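Local coordinates for OxsB protein (Bacillus megaterium, PDB 5UL3), which catalyses the oxidative ring contraction of dAMP to an oxetane aldehyde in oxetanocin A biosynthesis, using cobalamin, a [4Fe-4S] cluster and S-adenosylmethionine, at residues L245-K250 and K254-D259. Sequence-based numbering, arbitrary orientation.
Sequences LRDLIK and KELKLD. With EDO (1,2-ethanediol), chain L; EDO (1,2-ethanediol), chain M.
K250 and E255 meet where the helix ends and the chain doubles back along it. The amide N of E255 donates to K250 O at 3.0 Å, its N-H...O angle 160°. This is the 6→1 hydrogen bond of a Schellman motif, with K254, at positive phi, as the C' residue that reverses the chain.

A water extends the pairing to the side chains. It accepts from K250 NZ at 2.9 Å and donates to E255 OE1 at 2.8 Å, bridging two opposite charges whose atoms NZ and OE1 stay 4.8 Å apart. Bends at chi3 and chi4 (94° and 93°) turn the lysine ammonium to this water, while the glutamate runs extended beyond CG and crosses the lysine at about a right angle.

The van der Waals contact belongs to L256, whose CB is directed toward the helix and whose side chain lies between the aliphatic part of K250 and the CB and CG of D247. L256 CG rests 3.9 Å from K250 CB, and its CD1 also touches the lysine CD. On the D247 side, the same methyl carbon, L256 CD1, lies 3.5 Å from D247 CG. That carboxylate is held by polar bonds: R246 NE makes a salt bridge to D247 OD1 at 2.8 Å, reaching it from above the carboxylate plane, R246 NH2 adds weak bonds to both carboxylate oxygens, and OD2 accepts from the backbone N of N262.

The returning chain thus covers one flank of helix 242-252 at the surface of the cobalamin-housing Rossmann domain. L245 and I249 pack against helix 138-149, whereas L248 and L258 both touch strand 235-237, and L258 continues onto strand 264-267, into which the chain soon runs.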
ATOM      1  N   LEU A 245      20.245   4.963   5.686  1.00 22.79           N
ATOM      2  CA  LEU A 245      21.125   3.793   5.667  1.00 20.37           C
ATOM      3  C   LEU A 245      22.480   4.145   5.070  1.00 24.60           C
ATOM      4  O   LEU A 245      23.517   3.722   5.588  1.00 24.19           O
ATOM      5  CB  LEU A 245      20.465   2.631   4.913  1.00 20.73           C
ATOM      6  CG  LEU A 245      19.273   1.987   5.637  1.00 24.02           C
ATOM      7  CD1 LEU A 245      18.569   0.997   4.716  1.00 20.29           C
ATOM      8  CD2 LEU A 245      19.757   1.271   6.884  1.00 28.07           C
ATOM      9  N   ARG A 246      22.494   4.949   4.002  1.00 22.36           N
ATOM     10  CA  ARG A 246      23.756   5.473   3.482  1.00 24.85           C
ATOM     11  C   ARG A 246      24.600   6.093   4.592  1.00 25.41           C
ATOM     12  O   ARG A 246      25.818   5.864   4.674  1.00 21.41           O
ATOM     13  CB  ARG A 246      23.472   6.524   2.397  1.00 24.09           C
ATOM     14  CG  ARG A 246      24.714   7.227   1.877  1.00 22.77           C
ATOM     15  CD  ARG A 246      24.330   8.565   1.215  1.00 24.79           C
ATOM     16  NE  ARG A 246      23.809   9.529   2.178  1.00 25.12           N
ATOM     17  CZ  ARG A 246      23.189  10.659   1.852  1.00 31.07           C
ATOM     18  NH1 ARG A 246      23.007  10.978   0.579  1.00 31.76           N
ATOM     19  NH2 ARG A 246      22.756  11.472   2.801  1.00 30.10           N
ATOM     20  N   ASP A 247      23.973   6.894   5.446  1.00 25.39           N
ATOM     21  CA  ASP A 247      24.730   7.631   6.454  1.00 28.78           C
ATOM     22  C   ASP A 247      25.103   6.756   7.643  1.00 23.57           C
ATOM     23  O   ASP A 247      26.155   6.974   8.252  1.00 27.04           O
ATOM     24  CB  ASP A 247      23.945   8.871   6.908  1.00 25.31           C
ATOM     25  CG  ASP A 247      24.001   9.997   5.886  1.00 25.98           C
ATOM     26  OD1 ASP A 247      24.667   9.846   4.849  1.00 25.96           O
ATOM     27  OD2 ASP A 247      23.371  11.058   6.127  1.00 26.88           O
ATOM     28  N   LEU A 248      24.283   5.750   7.976  1.00 24.90           N
ATOM     29  CA  LEU A 248      24.692   4.794   9.004  1.00 25.56           C
ATOM     30  C   LEU A 248      25.923   4.012   8.565  1.00 26.28           C
ATOM     31  O   LEU A 248      26.776   3.675   9.395  1.00 27.21           O
ATOM     32  CB  LEU A 248      23.551   3.835   9.320  1.00 23.47           C
ATOM     33  CG  LEU A 248      22.361   4.464  10.047  1.00 28.04           C
ATOM     34  CD1 LEU A 248      21.297   3.415  10.251  1.00 24.08           C
ATOM     35  CD2 LEU A 248      22.819   5.036  11.375  1.00 28.91           C
ATOM     36  N   ILE A 249      26.027   3.732   7.268  1.00 22.09           N
ATOM     37  CA  ILE A 249      27.208   3.068   6.723  1.00 22.03           C
ATOM     38  C   ILE A 249      28.418   3.981   6.843  1.00 28.43           C
ATOM     39  O   ILE A 249      29.504   3.550   7.241  1.00 27.16           O
ATOM     40  CB  ILE A 249      26.943   2.645   5.269  1.00 22.16           C
ATOM     41  CG1 ILE A 249      25.926   1.492   5.227  1.00 24.21           C
ATOM     42  CG2 ILE A 249      28.230   2.266   4.541  1.00 26.33           C
ATOM     43  CD1 ILE A 249      25.355   1.243   3.840  1.00 25.71           C
ATOM     44  N   LYS A 250      28.249   5.266   6.522  1.00 25.93           N
ATOM     45  CA  LYS A 250      29.342   6.205   6.759  1.00 26.00           C
ATOM     46  C   LYS A 250      29.710   6.257   8.240  1.00 29.23           C
ATOM     47  O   LYS A 250      30.896   6.292   8.589  1.00 34.14           O
ATOM     48  CB  LYS A 250      28.970   7.598   6.240  1.00 26.65           C
ATOM     49  CG  LYS A 250      28.803   7.646   4.731  1.00 30.02           C
ATOM     50  CD  LYS A 250      28.156   8.975   4.301  1.00 37.92           C
ATOM     51  CE  LYS A 250      29.179  10.016   3.918  1.00 52.50           C
ATOM     52  NZ  LYS A 250      29.431   9.984   2.444  1.00 71.60           N
ATOM     53  N   LYS A 254      33.257   5.634  10.554  1.00 31.86           N
ATOM     54  CA  LYS A 254      33.731   6.776  11.340  1.00 33.51           C
ATOM     55  C   LYS A 254      33.876   8.019  10.476  1.00 39.01           C
ATOM     56  O   LYS A 254      34.655   8.923  10.797  1.00 39.63           O
ATOM     57  CB  LYS A 254      35.045   6.441  12.062  1.00 36.99           C
ATOM     58  CG  LYS A 254      34.968   5.143  12.882  1.00 38.93           C
ATOM     59  CD  LYS A 254      36.138   4.976  13.853  1.00 41.65           C
ATOM     60  CE  LYS A 254      37.418   4.673  13.123  1.00 36.52           C
ATOM     61  NZ  LYS A 254      37.365   3.349  12.432  1.00 30.85           N
ATOM     62  N   GLU A 255      33.119   8.071   9.375  1.00 31.81           N
ATOM     63  CA  GLU A 255      33.144   9.190   8.435  1.00 31.07           C
ATOM     64  C   GLU A 255      32.012  10.182   8.686  1.00 33.53           C
ATOM     65  O   GLU A 255      31.946  11.213   8.009  1.00 38.86           O
ATOM     66  CB  GLU A 255      33.055   8.685   6.987  1.00 34.40           C
ATOM     67  CG  GLU A 255      34.151   7.741   6.546  1.00 41.34           C
ATOM     68  CD  GLU A 255      33.872   7.119   5.175  1.00 48.40           C
ATOM     69  OE1 GLU A 255      32.789   7.370   4.596  1.00 43.04           O
ATOM     70  OE2 GLU A 255      34.735   6.366   4.679  1.00 45.07           O
ATOM     71  N   LEU A 256      31.111   9.872   9.612  1.00 33.00           N
ATOM     72  CA  LEU A 256      30.044  10.758  10.041  1.00 34.32           C
ATOM     73  C   LEU A 256      29.835  10.561  11.531  1.00 38.18           C
ATOM     74  O   LEU A 256      29.973   9.449  12.046  1.00 34.86           O
ATOM     75  CB  LEU A 256      28.703  10.474   9.328  1.00 33.39           C
ATOM     76  CG  LEU A 256      28.392  11.010   7.936  1.00 39.46           C
ATOM     77  CD1 LEU A 256      26.905  10.813   7.680  1.00 35.11           C
ATOM     78  CD2 LEU A 256      28.755  12.483   7.815  1.00 40.83           C
ATOM     79  N   LYS A 257      29.454  11.629  12.214  1.00 29.39           N
ATOM     80  CA  LYS A 257      28.995  11.483  13.585  1.00 31.03           C
ATOM     81  C   LYS A 257      27.501  11.188  13.597  1.00 38.62           C
ATOM     82  O   LYS A 257      26.788  11.451  12.627  1.00 34.69           O
ATOM     83  CB  LYS A 257      29.275  12.745  14.404  1.00 36.23           C
ATOM     84  CG  LYS A 257      30.670  13.319  14.248  1.00 46.07           C
ATOM     85  CD  LYS A 257      30.858  14.490  15.212  1.00 54.11           C
ATOM     86  CE  LYS A 257      32.108  15.293  14.901  1.00 71.86           C
ATOM     87  NZ  LYS A 257      31.979  16.073  13.637  1.00 76.90           N
ATOM     88  N   LEU A 258      27.031  10.657  14.729  1.00 32.48           N
ATOM     89  CA  LEU A 258      25.615  10.338  14.878  1.00 32.07           C
ATOM     90  C   LEU A 258      24.731  11.556  14.623  1.00 38.98           C
ATOM     91  O   LEU A 258      23.643  11.429  14.052  1.00 34.71           O
ATOM     92  CB  LEU A 258      25.348   9.769  16.271  1.00 37.12           C
ATOM     93  CG  LEU A 258      23.943   9.252  16.595  1.00 36.32           C
ATOM     94  CD1 LEU A 258      23.542   8.129  15.657  1.00 35.31           C
ATOM     95  CD2 LEU A 258      23.869   8.775  18.037  1.00 36.76           C
ATOM     96  N   ASP A 259      25.165  12.743  15.044  1.00 36.43           N
ATOM     97  CA  ASP A 259      24.308  13.911  14.861  1.00 39.20           C
ATOM     98  C   ASP A 259      24.335  14.447  13.433  1.00 35.25           C
ATOM     99  O   ASP A 259      23.685  15.462  13.155  1.00 36.75           O
ATOM    100  CB  ASP A 259      24.668  15.010  15.876  1.00 41.82           C
ATOM    101  CG  ASP A 259      26.024  15.667  15.626  1.00 42.73           C
ATOM    102  OD1 ASP A 259      26.749  15.312  14.679  1.00 40.61           O
ATOM    103  OD2 ASP A 259      26.365  16.580  16.405  1.00 47.98           O
TER
HETATM  104  C1  EDO L 811      26.143  12.770  19.524  1.00 64.70           C
HETATM  105  O1  EDO L 811      25.562  11.843  20.456  1.00 70.91           O
HETATM  106  C2  EDO L 811      27.035  12.047  18.517  1.00 59.66           C
HETATM  107  O2  EDO L 811      27.309  12.899  17.388  1.00 41.53           O
HETATM  108  C1  EDO M 812      23.045  18.707  13.877  1.00 54.68           C
HETATM  109  O1  EDO M 812      22.481  17.605  14.606  1.00 47.28           O
HETATM  110  C2  EDO M 812      24.550  18.787  14.120  1.00 65.09           C
HETATM  111  O2  EDO M 812      25.274  18.422  12.932  1.00 60.06           O
HETATM  112  O   HOH W   1      32.259   9.652   3.144  1.00 61.38           O